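Local atomic coordinates of Bd3459 (Bdellovibrio bacteriovorus, PDB entry 5CEC), a protein that is a predatory endopeptidase of the peptidase S13 family that probably cleaves prey cell-wall peptides and is held in complex with an immunity protein. Residues 78-82 / 272-277; 282-288 / 301-306. The protein carries 1 engineered substitution. All blocks are in the same frame, centred on the assembly; numbering follows the deposited sequence.

In the fold
Both contacts lie on the same side of the chain's centre, with their centres about 14 Å apart, and contact 1 closes along the chain before contact 2 opens. Contact 1 joins helix 72-84, whose first turn carries K73 of a probable SxxK motif (S70 to K73), to the end of helix 265-277. After a short connection the chain reaches strand 284-285, which contact 2 pairs with strand 304-306 in a three-stranded sheet. The two contacts meet where I273 CG2 packs on I284 CG2 at 3.9 Å. F269 ties them further, its ring meeting W79 edge-to-face and stacking on F286. Both touch helix 72-84, contact 1 through L78, W79 and D82, contact 2 through F286 on S72 and V75.

Contact 1. Residues 78-82 / 272-277; sequences LWAVD and YIAGKM
The Y272 ring stacks, tilted, on the indole of W79, and CD1 of the indole is the bump that sits over its centre, 3.4 Å from Y272 CG. The five-membered ring and the phenol form an offset stack with centroids 4.2 Å apart and planes 28° apart. CG of Y272 stands anti to its own backbone N (chi1 165°), which sends the ring across to residues 78-82 of helix 72-84. K276 CB covers the other face near the rim, so the phenol is a plate wedged between an indole and a lysine stem. Its hydroxyl drops between L78 and D82: Y272 OH lies 3.3 Å from L78 CG and donates to D82 OD2 at 2.6 Å. K276 reaches the same oxygen from the opposite face of the carboxylate, with NZ 2.7 Å from D82 OD2 in a salt bridge. One acceptor thus gathers two donors, which should favour a charged D82. Beyond the hydroxyl, L78 CD2 and M277 CE touch tip to tip at 3.9 Å. This is a steep helix-helix crossing, the short axes 11.9 Å apart at 78°, and long side chains span the gap between helix 265-277 and the helix that probably carries the SxxK lysine. Helix 307-322 packs alongside, S320 OG hydrogen-bonded to D82 OD1 and S316 meeting K276 and M277; helix 240-250 backs A80 and V81.

Contact 2. Residues 282-288 / 301-306; sequences SDIEFHN and VYNEAT
Residues 284-285 and 304-305 pair as antiparallel strands, I284 facing A305 as a non-hydrogen-bonded pair and E285 facing E304 as a hydrogen-bonded one. They form one side of a three-stranded antiparallel sheet in what is probably a beta-lactamase-clan fold, with 304-306 the middle strand between 284-285 and 65-67. E285 N gives a nearly straight bond to E304 O (2.9 Å, 171°), E304 N answers to E285 O, and T306 N closes the row on D283 O. T306 is also the N-cap of helix 307-322, its OG1 bonded to M309 N. On one face I284 CG1 rests 3.8 Å from A305 CB. E285 and E304 share the other face; water 1 lies between E304 OE1 and, more weakly, E285 OE1, and K65 forms a salt bridge with E285.

Past the strands, N303 takes over the pairing with its side chain. Its amide lies nearly parallel to the F286 ring, the planes 8° apart, with ND2 over the face toward the rim and CB making a CH-pi contact on the same ring. CG of N303 sits beside its backbone N (chi1 -69°), and from there OD1 accepts from H287 N at 2.8 Å and weakly from N288 N. ND2 donates to N288 O from above that carbonyl's plane, and also to S72 OG. This bonding fixes the flip of the amide and ties the loop to helix 72-84, close to the probable SxxK residues. N288 ND2 is bonded to E294 OE1 and N292 O, and its OD1 to G291 N. At the outer end V301 CG1 lies over the H287 ring, 3.6 Å from its centroid, while water 2, also bonded to Y302 O, sits in the ring plane, 3.2 Å from H287 NE2.

Contact 1. Residues 78-82 / 272-277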
# COMPACT_ATOMS: atom_id res chain seq x y z
N LEU A 78 14.17 -2.37 6.27
CA LEU A 78 15.56 -2.18 6.73
C LEU A 78 16.14 -3.53 7.16
O LEU A 78 17.27 -3.88 6.79
CB LEU A 78 15.58 -1.22 7.90
CG LEU A 78 16.92 -1.12 8.63
CD1 LEU A 78 18.05 -0.66 7.71
CD2 LEU A 78 16.83 -0.21 9.83
N TRP A 79 15.40 -4.28 7.98
CA TRP A 79 15.90 -5.56 8.49
C TRP A 79 16.26 -6.48 7.32
O TRP A 79 17.35 -7.06 7.30
CB TRP A 79 14.86 -6.22 9.41
CG TRP A 79 15.35 -7.39 10.16
CD1 TRP A 79 16.66 -7.72 10.46
CD2 TRP A 79 14.54 -8.35 10.84
NE1 TRP A 79 16.69 -8.84 11.24
CE2 TRP A 79 15.41 -9.24 11.49
CE3 TRP A 79 13.16 -8.56 10.93
CZ2 TRP A 79 14.95 -10.28 12.24
CZ3 TRP A 79 12.73 -9.62 11.67
CH2 TRP A 79 13.61 -10.48 12.29
N ALA A 80 15.36 -6.60 6.34
CA ALA A 80 15.60 -7.47 5.20
C ALA A 80 16.81 -6.97 4.36
O ALA A 80 17.60 -7.78 3.87
CB ALA A 80 14.34 -7.61 4.36
N VAL A 81 16.87 -5.66 4.10
CA VAL A 81 17.99 -5.11 3.32
C VAL A 81 19.32 -5.41 4.01
O VAL A 81 20.28 -5.80 3.37
CB VAL A 81 17.81 -3.59 3.07
CG1 VAL A 81 19.09 -2.91 2.59
CG2 VAL A 81 16.66 -3.37 2.10
N ASP A 82 19.35 -5.25 5.32
CA ASP A 82 20.59 -5.53 6.10
C ASP A 82 20.92 -7.02 6.14
O ASP A 82 22.08 -7.41 6.02
CB ASP A 82 20.46 -4.97 7.52
CG ASP A 82 20.89 -3.52 7.63
OD1 ASP A 82 21.35 -2.91 6.62
OD2 ASP A 82 20.77 -3.00 8.76
N TYR A 272 18.22 -7.95 16.58
CA TYR A 272 18.70 -7.13 15.49
C TYR A 272 18.66 -5.64 15.83
O TYR A 272 19.65 -4.93 15.66
CB TYR A 272 17.89 -7.36 14.19
CG TYR A 272 18.11 -6.29 13.15
CD1 TYR A 272 19.26 -6.26 12.37
CD2 TYR A 272 17.17 -5.28 12.92
CE1 TYR A 272 19.49 -5.25 11.45
CE2 TYR A 272 17.41 -4.27 12.00
CZ TYR A 272 18.56 -4.25 11.26
OH TYR A 272 18.75 -3.26 10.34
N ILE A 273 17.53 -5.18 16.31
CA ILE A 273 17.35 -3.77 16.55
C ILE A 273 18.19 -3.28 17.75
O ILE A 273 18.66 -2.16 17.74
CB ILE A 273 15.85 -3.40 16.61
CG1 ILE A 273 15.61 -1.97 16.13
CG2 ILE A 273 15.27 -3.65 17.98
CD1 ILE A 273 15.77 -1.78 14.64
N ALA A 274 18.40 -4.16 18.74
CA ALA A 274 19.26 -3.85 19.86
C ALA A 274 20.69 -3.67 19.37
O ALA A 274 21.38 -2.73 19.78
CB ALA A 274 19.18 -4.94 20.92
N GLY A 275 21.16 -4.59 18.53
CA GLY A 275 22.48 -4.46 17.95
C GLY A 275 22.65 -3.36 16.93
O GLY A 275 23.72 -2.78 16.84
N LYS A 276 21.59 -3.06 16.18
CA LYS A 276 21.65 -2.03 15.13
C LYS A 276 21.57 -0.61 15.71
O LYS A 276 22.27 0.30 15.26
CB LYS A 276 20.50 -2.27 14.15
CG LYS A 276 20.45 -1.36 12.95
CD LYS A 276 21.53 -1.64 11.94
CE LYS A 276 21.48 -0.62 10.82
NZ LYS A 276 22.38 -0.99 9.70
N MET A 277 20.69 -0.44 16.69
CA MET A 277 20.29 0.88 17.16
C MET A 277 20.54 1.11 18.63
O MET A 277 20.27 2.19 19.10
CB MET A 277 18.78 1.08 16.89
CG MET A 277 18.36 0.85 15.46
SD MET A 277 18.84 2.22 14.41
CE MET A 277 17.92 1.90 12.93

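Contact 2. Residues 282-288 / 301-306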
# COMPACT_ATOMS: atom_id res chain seq x y z
N SER A 282 11.46 -0.14 25.16
CA SER A 282 11.00 1.22 25.41
C SER A 282 11.08 2.12 24.15
O SER A 282 10.38 3.11 24.08
CB SER A 282 11.79 1.81 26.60
OG SER A 282 13.07 2.30 26.21
N ASP A 283 11.94 1.78 23.19
CA ASP A 283 12.09 2.51 21.92
C ASP A 283 11.21 1.92 20.81
O ASP A 283 10.69 2.66 19.98
CB ASP A 283 13.53 2.45 21.44
CG ASP A 283 14.52 2.99 22.46
OD1 ASP A 283 14.30 4.14 22.87
OD2 ASP A 283 15.47 2.27 22.86
N ILE A 284 11.10 0.60 20.78
CA ILE A 284 10.42 -0.11 19.70
C ILE A 284 9.99 -1.49 20.16
O ILE A 284 10.77 -2.21 20.77
CB ILE A 284 11.33 -0.19 18.44
CG1 ILE A 284 10.61 -0.88 17.27
CG2 ILE A 284 12.67 -0.87 18.74
CD1 ILE A 284 11.25 -0.61 15.92
N GLU A 285 8.73 -1.85 19.90
CA GLU A 285 8.22 -3.14 20.31
C GLU A 285 7.37 -3.67 19.18
O GLU A 285 6.30 -3.15 18.88
CB GLU A 285 7.42 -3.02 21.59
CG GLU A 285 6.91 -4.34 22.11
CD GLU A 285 6.04 -4.20 23.33
OE1 GLU A 285 6.30 -3.31 24.18
OE2 GLU A 285 5.10 -5.01 23.46
N PHE A 286 7.89 -4.70 18.53
CA PHE A 286 7.24 -5.34 17.41
C PHE A 286 6.71 -6.73 17.77
O PHE A 286 7.26 -7.44 18.63
CB PHE A 286 8.22 -5.49 16.24
CG PHE A 286 8.22 -4.33 15.27
CD1 PHE A 286 8.13 -3.00 15.70
CD2 PHE A 286 8.32 -4.57 13.90
CE1 PHE A 286 8.13 -1.96 14.78
CE2 PHE A 286 8.34 -3.52 13.00
CZ PHE A 286 8.25 -2.22 13.43
N HIS A 287 5.64 -7.10 17.09
CA HIS A 287 5.12 -8.45 17.15
C HIS A 287 4.91 -9.06 15.78
O HIS A 287 4.66 -10.27 15.71
CB HIS A 287 3.79 -8.46 17.93
CG HIS A 287 3.87 -7.76 19.24
ND1 HIS A 287 4.33 -8.39 20.37
CD2 HIS A 287 3.63 -6.47 19.59
CE1 HIS A 287 4.35 -7.54 21.37
NE2 HIS A 287 3.91 -6.37 20.93
N ASN A 288 4.97 -8.27 14.71
CA ASN A 288 4.85 -8.79 13.37
C ASN A 288 5.54 -7.84 12.43
O ASN A 288 6.03 -6.78 12.85
CB ASN A 288 3.37 -9.07 13.01
CG ASN A 288 2.51 -7.82 12.96
OD1 ASN A 288 2.97 -6.73 12.73
ND2 ASN A 288 1.23 -8.00 13.22
N VAL A 301 -2.99 -5.48 20.02
CA VAL A 301 -1.56 -5.54 20.13
C VAL A 301 -1.02 -5.00 18.80
O VAL A 301 -1.19 -5.66 17.76
CB VAL A 301 -1.07 -6.98 20.40
CG1 VAL A 301 0.45 -7.01 20.37
CG2 VAL A 301 -1.61 -7.52 21.73
N TYR A 302 -0.43 -3.79 18.82
CA TYR A 302 0.10 -3.14 17.62
C TYR A 302 1.60 -2.95 17.79
O TYR A 302 2.08 -2.65 18.90
CB TYR A 302 -0.54 -1.76 17.39
CG TYR A 302 -2.00 -1.81 17.02
CD1 TYR A 302 -2.39 -2.14 15.75
CD2 TYR A 302 -2.99 -1.59 17.97
CE1 TYR A 302 -3.73 -2.17 15.38
CE2 TYR A 302 -4.34 -1.67 17.64
CZ TYR A 302 -4.71 -1.97 16.33
OH TYR A 302 -6.05 -2.06 16.00
N ASN A 303 2.36 -3.06 16.70
CA ASN A 303 3.73 -2.61 16.72
C ASN A 303 3.73 -1.13 17.11
O ASN A 303 2.94 -0.33 16.61
CB ASN A 303 4.36 -2.70 15.34
CG ASN A 303 4.58 -4.11 14.84
OD1 ASN A 303 4.50 -5.09 15.57
ND2 ASN A 303 4.86 -4.22 13.55
N GLU A 304 4.65 -0.77 18.01
CA GLU A 304 4.82 0.62 18.42
C GLU A 304 6.28 1.00 18.39
O GLU A 304 7.15 0.16 18.63
CB GLU A 304 4.26 0.87 19.82
CG GLU A 304 2.77 0.56 19.97
CD GLU A 304 2.17 1.18 21.21
OE1 GLU A 304 2.93 1.63 22.06
OE2 GLU A 304 0.95 1.14 21.38
N ALA A 305 6.53 2.27 18.11
CA ALA A 305 7.89 2.81 18.24
C ALA A 305 7.82 4.30 18.36
O ALA A 305 6.76 4.93 18.18
CB ALA A 305 8.74 2.45 17.03
N THR A 306 8.97 4.90 18.68
CA THR A 306 9.06 6.34 18.75
C THR A 306 9.23 6.95 17.36
O THR A 306 9.76 6.33 16.45
CB THR A 306 10.21 6.78 19.67
OG1 THR A 306 11.46 6.49 19.04
CG2 THR A 306 10.15 6.11 21.06
O HOH W 1 4.50 -1.00 22.72
O HOH W 2 3.76 -3.18 21.02
O HOH W 3 1.60 -4.87 14.58